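Local coordinates for protein putative phosphatase (Clostridium difficile, PDB 3SD7) that belongs to the haloacid dehalogenase-like hydrolases and is probably a phosphatase that removes phosphate groups, its natural substrate being unidentified, at residues A[31-36]-A[128-133]; A[188-193]-A[206-211]. All coordinates share one frame; numbering follows the deposited sequence.

Contact 1 (A[31-36]-A[128-133])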
# COMPACT_ATOMS: atom_id res chain seq x y z
N ILE A 31 -9.08 -11.24 -12.59
CA ILE A 31 -8.67 -11.11 -11.19
C ILE A 31 -7.71 -9.92 -11.12
O ILE A 31 -6.67 -9.92 -11.80
CB ILE A 31 -7.98 -12.42 -10.66
CG1 ILE A 31 -8.95 -13.62 -10.77
CG2 ILE A 31 -7.44 -12.21 -9.23
CD1 ILE A 31 -8.38 -14.96 -10.24
N VAL A 32 -8.01 -8.92 -10.29
CA VAL A 32 -7.19 -7.72 -10.18
C VAL A 32 -6.78 -7.55 -8.73
O VAL A 32 -7.63 -7.50 -7.83
CB VAL A 32 -7.95 -6.47 -10.61
CG1 VAL A 32 -7.01 -5.24 -10.62
CG2 VAL A 32 -8.63 -6.67 -12.00
N LEU A 33 -5.48 -7.53 -8.51
CA LEU A 33 -4.92 -7.34 -7.20
C LEU A 33 -4.46 -5.90 -7.06
O LEU A 33 -3.92 -5.32 -8.00
CB LEU A 33 -3.73 -8.24 -6.95
CG LEU A 33 -3.96 -9.73 -6.80
CD1 LEU A 33 -4.36 -10.37 -8.10
CD2 LEU A 33 -2.70 -10.39 -6.22
N PHE A 34 -4.68 -5.34 -5.88
CA PHE A 34 -4.25 -4.00 -5.56
C PHE A 34 -3.39 -3.94 -4.30
O PHE A 34 -3.70 -4.59 -3.32
CB PHE A 34 -5.44 -3.07 -5.29
CG PHE A 34 -6.30 -2.79 -6.47
CD1 PHE A 34 -6.13 -1.61 -7.20
CD2 PHE A 34 -7.35 -3.65 -6.81
CE1 PHE A 34 -6.93 -1.33 -8.27
CE2 PHE A 34 -8.17 -3.34 -7.91
CZ PHE A 34 -7.95 -2.19 -8.62
N ASP A 35 -2.32 -3.16 -4.33
CA ASP A 35 -1.62 -2.80 -3.10
C ASP A 35 -2.53 -1.73 -2.43
O ASP A 35 -3.52 -1.26 -3.02
CB ASP A 35 -0.22 -2.30 -3.39
CG ASP A 35 0.74 -2.54 -2.20
OD1 ASP A 35 0.31 -2.39 -1.05
OD2 ASP A 35 1.93 -2.91 -2.43
N LEU A 36 -2.22 -1.35 -1.21
CA LEU A 36 -3.07 -0.41 -0.45
C LEU A 36 -2.52 1.01 -0.46
O LEU A 36 -2.98 1.86 -1.24
CB LEU A 36 -3.24 -0.92 0.99
CG LEU A 36 -4.18 -0.06 1.85
CD1 LEU A 36 -5.65 -0.30 1.49
CD2 LEU A 36 -3.93 -0.37 3.29
N ILE A 128 -12.95 -10.13 -9.99
CA ILE A 128 -12.59 -10.47 -8.63
C ILE A 128 -11.45 -9.51 -8.25
O ILE A 128 -10.43 -9.42 -8.95
CB ILE A 128 -12.08 -11.91 -8.55
CG1 ILE A 128 -13.24 -12.86 -8.84
CG2 ILE A 128 -11.54 -12.18 -7.13
CD1 ILE A 128 -12.81 -14.30 -9.05
N LEU A 129 -11.68 -8.78 -7.16
CA LEU A 129 -10.74 -7.77 -6.68
C LEU A 129 -10.14 -8.26 -5.36
O LEU A 129 -10.85 -8.74 -4.45
CB LEU A 129 -11.46 -6.45 -6.48
CG LEU A 129 -12.30 -5.95 -7.66
CD1 LEU A 129 -12.91 -4.57 -7.34
CD2 LEU A 129 -11.46 -5.89 -8.94
N LEU A 130 -8.83 -8.14 -5.28
CA LEU A 130 -8.10 -8.58 -4.09
C LEU A 130 -7.14 -7.50 -3.64
O LEU A 130 -6.67 -6.70 -4.44
CB LEU A 130 -7.28 -9.82 -4.45
CG LEU A 130 -7.99 -11.02 -5.11
CD1 LEU A 130 -6.96 -12.10 -5.56
CD2 LEU A 130 -9.04 -11.60 -4.19
N VAL A 131 -6.81 -7.50 -2.35
CA VAL A 131 -5.75 -6.63 -1.83
C VAL A 131 -4.58 -7.50 -1.41
O VAL A 131 -4.79 -8.50 -0.72
CB VAL A 131 -6.21 -5.75 -0.65
CG1 VAL A 131 -5.03 -5.03 0.02
CG2 VAL A 131 -7.25 -4.72 -1.13
N ALA A 132 -3.39 -7.15 -1.89
CA ALA A 132 -2.15 -7.81 -1.51
C ALA A 132 -1.18 -6.69 -1.13
O ALA A 132 -0.74 -5.92 -1.98
CB ALA A 132 -1.59 -8.67 -2.68
N THR A 133 -0.87 -6.61 0.15
CA THR A 133 -0.10 -5.51 0.70
C THR A 133 0.88 -5.97 1.77
O THR A 133 0.71 -7.05 2.36
CB THR A 133 -1.07 -4.46 1.28
OG1 THR A 133 -0.35 -3.32 1.78
CG2 THR A 133 -1.95 -5.04 2.41

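Contact 2 (A[188-193]-A[206-211]). With NA (sodium ion), chain B.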
# COMPACT_ATOMS: atom_id res chain seq x y z
N ILE A 188 -3.81 -9.63 -12.84
CA ILE A 188 -3.00 -8.43 -12.91
C ILE A 188 -2.86 -7.79 -11.54
O ILE A 188 -3.80 -7.78 -10.75
CB ILE A 188 -3.53 -7.42 -13.95
CG1 ILE A 188 -2.50 -6.32 -14.20
CG2 ILE A 188 -4.94 -6.87 -13.57
CD1 ILE A 188 -2.72 -5.60 -15.59
N MET A 189 -1.65 -7.29 -11.25
CA MET A 189 -1.32 -6.58 -10.02
C MET A 189 -1.21 -5.07 -10.28
O MET A 189 -0.51 -4.64 -11.21
CB MET A 189 0.03 -7.10 -9.48
CG MET A 189 0.57 -6.36 -8.23
SD MET A 189 -0.43 -6.73 -6.77
CE MET A 189 0.31 -5.61 -5.56
N VAL A 190 -1.81 -4.29 -9.41
CA VAL A 190 -1.79 -2.82 -9.50
C VAL A 190 -1.09 -2.26 -8.27
O VAL A 190 -1.46 -2.56 -7.14
CB VAL A 190 -3.20 -2.26 -9.58
CG1 VAL A 190 -3.18 -0.73 -9.71
CG2 VAL A 190 -3.97 -2.89 -10.73
N GLY A 191 -0.08 -1.41 -8.48
CA GLY A 191 0.67 -0.88 -7.36
C GLY A 191 1.48 0.35 -7.73
O GLY A 191 1.65 0.64 -8.90
N ASP A 192 1.97 1.05 -6.70
CA ASP A 192 2.73 2.30 -6.90
C ASP A 192 4.23 2.19 -6.64
O ASP A 192 4.90 3.20 -6.71
CB ASP A 192 2.20 3.40 -6.01
CG ASP A 192 2.49 3.14 -4.52
OD1 ASP A 192 2.32 1.96 -4.04
OD2 ASP A 192 2.86 4.08 -3.78
N ARG A 193 4.74 1.01 -6.37
CA ARG A 193 6.17 0.84 -6.12
C ARG A 193 6.77 -0.27 -6.92
O ARG A 193 6.08 -1.22 -7.34
CB ARG A 193 6.43 0.53 -4.64
CG ARG A 193 5.98 1.63 -3.64
CD ARG A 193 6.61 3.02 -3.84
NE ARG A 193 8.06 2.98 -3.95
CZ ARG A 193 8.91 2.97 -2.93
NH1 ARG A 193 8.49 2.99 -1.67
NH2 ARG A 193 10.23 2.97 -3.16
N ASP A 206 0.87 -10.05 -14.97
CA ASP A 206 0.98 -8.70 -15.49
C ASP A 206 0.87 -7.67 -14.36
O ASP A 206 0.48 -8.00 -13.21
CB ASP A 206 -0.09 -8.44 -16.57
CG ASP A 206 0.22 -9.14 -17.90
OD1 ASP A 206 1.32 -9.73 -18.04
OD2 ASP A 206 -0.63 -9.10 -18.82
N SER A 207 1.23 -6.43 -14.68
CA SER A 207 1.22 -5.35 -13.73
C SER A 207 0.92 -3.99 -14.30
O SER A 207 1.24 -3.67 -15.45
CB SER A 207 2.59 -5.26 -13.01
OG SER A 207 3.65 -5.15 -13.95
N ILE A 208 0.31 -3.16 -13.45
CA ILE A 208 0.08 -1.76 -13.72
C ILE A 208 0.87 -1.00 -12.64
O ILE A 208 0.64 -1.18 -11.43
CB ILE A 208 -1.38 -1.33 -13.58
CG1 ILE A 208 -2.26 -2.06 -14.60
CG2 ILE A 208 -1.47 0.22 -13.80
CD1 ILE A 208 -3.75 -1.72 -14.50
N GLY A 209 1.83 -0.19 -13.08
CA GLY A 209 2.56 0.68 -12.18
C GLY A 209 1.88 2.05 -12.22
O GLY A 209 1.75 2.66 -13.31
N VAL A 210 1.43 2.54 -11.07
CA VAL A 210 0.79 3.84 -11.03
C VAL A 210 1.79 4.91 -10.60
O VAL A 210 2.72 4.63 -9.84
CB VAL A 210 -0.47 3.87 -10.12
CG1 VAL A 210 -1.38 2.66 -10.43
CG2 VAL A 210 -0.10 3.90 -8.60
N LEU A 211 1.58 6.13 -11.07
CA LEU A 211 2.47 7.25 -10.80
C LEU A 211 1.90 8.26 -9.80
O LEU A 211 2.60 9.21 -9.43
CB LEU A 211 2.83 8.01 -12.10
CG LEU A 211 3.44 7.18 -13.24
CD1 LEU A 211 3.66 8.06 -14.47
CD2 LEU A 211 4.76 6.51 -12.77
NA NA B . 2.24 1.15 -1.99
O HOH W 1 3.36 3.21 -1.34
O HOH W 2 3.40 -0.42 -2.96
O HOH W 3 2.02 -0.02 -0.13

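Contact 1 (A[31-36]-A[128-133])
Four backbone hydrogen bonds tie V32 and F34 to I128, L130 and A132 across two parallel strands. V32 N gives its proton to I128 O at 2.8 Å, a nearly straight bond, and V32 O takes one from L130 N; F34 N then reaches L130 O, and F34 O closes the ladder by accepting from A132 N at 2.9 Å. The regular strand ends at F34, although the D35 backbone is still bonded to V190. In D35, CG is anti to the backbone N (chi1 -153°), beside its own carbonyl carbon, and OD1 accepts the N-H of L36 (N to OD1 2.7 Å) through the anti lone pair, while OD2 makes a salt bridge to K168. T133 comes across D35 at about a right angle, its OG1 3.1 Å from D35 OD1; the hydroxyl oxygen accepts the backbone N-H of K135. The pair belongs to the Rossmann-like HAD core, 31-34 in the middle of the sheet and 128-133 between it and 155-159, and D35 fits the first aspartate of the DxDx(T/V) pattern, which in relatives is the nucleophile. The strands are built of aliphatic and aromatic residues because both faces of the sheet are covered. On the face of I31, L33 and L130, the methyl CD1 of L130 sits 3.7 Å from I31 CG2 and also meets L33 CG; L33 and L130 run alongside each other beneath helix 168-179. The small A132 continues this row, its CB touching L33 CD2. On the other face, L129 CD2 packs on V32 CB at 3.9 Å. F34 has CG beside its own backbone N (chi1 -67°), which turns the CD2-CE2 edge of the ring to strand 128-133, with L130 O in the ring plane and L129 CD2 4.3 Å from F34 CE2.

Contact 2 (A[188-193]-A[206-211])
The flat carboxylate of D192, which meets V210 across the contact, has the sodium ion at OD1 and a water at OD2, while the other planar groups that meet here are backbone peptides. It lies at the C-terminal end of the first strand of a right-handed beta-alpha-beta unit, strand 187-191, helix 194-203 and strand 206-210, where HAD enzymes commonly place their acidic metal ligands. D192 OD1 binds the sodium at 2.2 Å. One of the three metal-bound waters donates to D192 OD2, its oxygen 2.6 Å away. D37 O completes the ligands, and the backbone N of Y214 also holds OD2; partners at both oxygens restrain the rotation of the carboxylate. The parallel strands are joined by four hydrogen bonds: M189 N to D206 O, I208 N to M189 O, G191 N to I208 O, and V210 N to G191 O. Beta-branched residues suit the face carrying I188, V190 and I208, since their short, stiff side chains fill it compactly. I188 CD1 crosses onto I208 CG1 at 3.7 Å, reaching over the strand because CG1 is anti to the backbone N (chi1 -168°). V190 and I208 run alongside each other, with CG2 of the valine 4.0 Å from CD1 of the isoleucine. Across the sheet, M189 and S207 face helix 194-203, and both touch A200. At the metal end V210 lies at about a right angle to V190, their CG1 methyls 3.9 Å apart, and its other methyl, CG2, presses on D192 CB at 3.5 Å.

In the fold
Contact 1 closes before contact 2 opens along the chain, and their centres lie 10 Å apart in one parallel sheet, whose strand order is 155-159, 128-133, 31-34, 187-191, 206-210, 227-229. Strands 31-34 and 187-191 are neighbours there, so the two contacts adjoin directly: L33 O and N probably hydrogen-bond V190 N and I188 O, and M189 SD packs against L33 CB. All four strands run the same way, so the chain segments that follow them gather at the C-terminal ends of the strands. The side chain of D35 in contact 1 thereby comes within about 4 Å of the sodium held by D192 of contact 2, an arrangement consistent with a HAD active site.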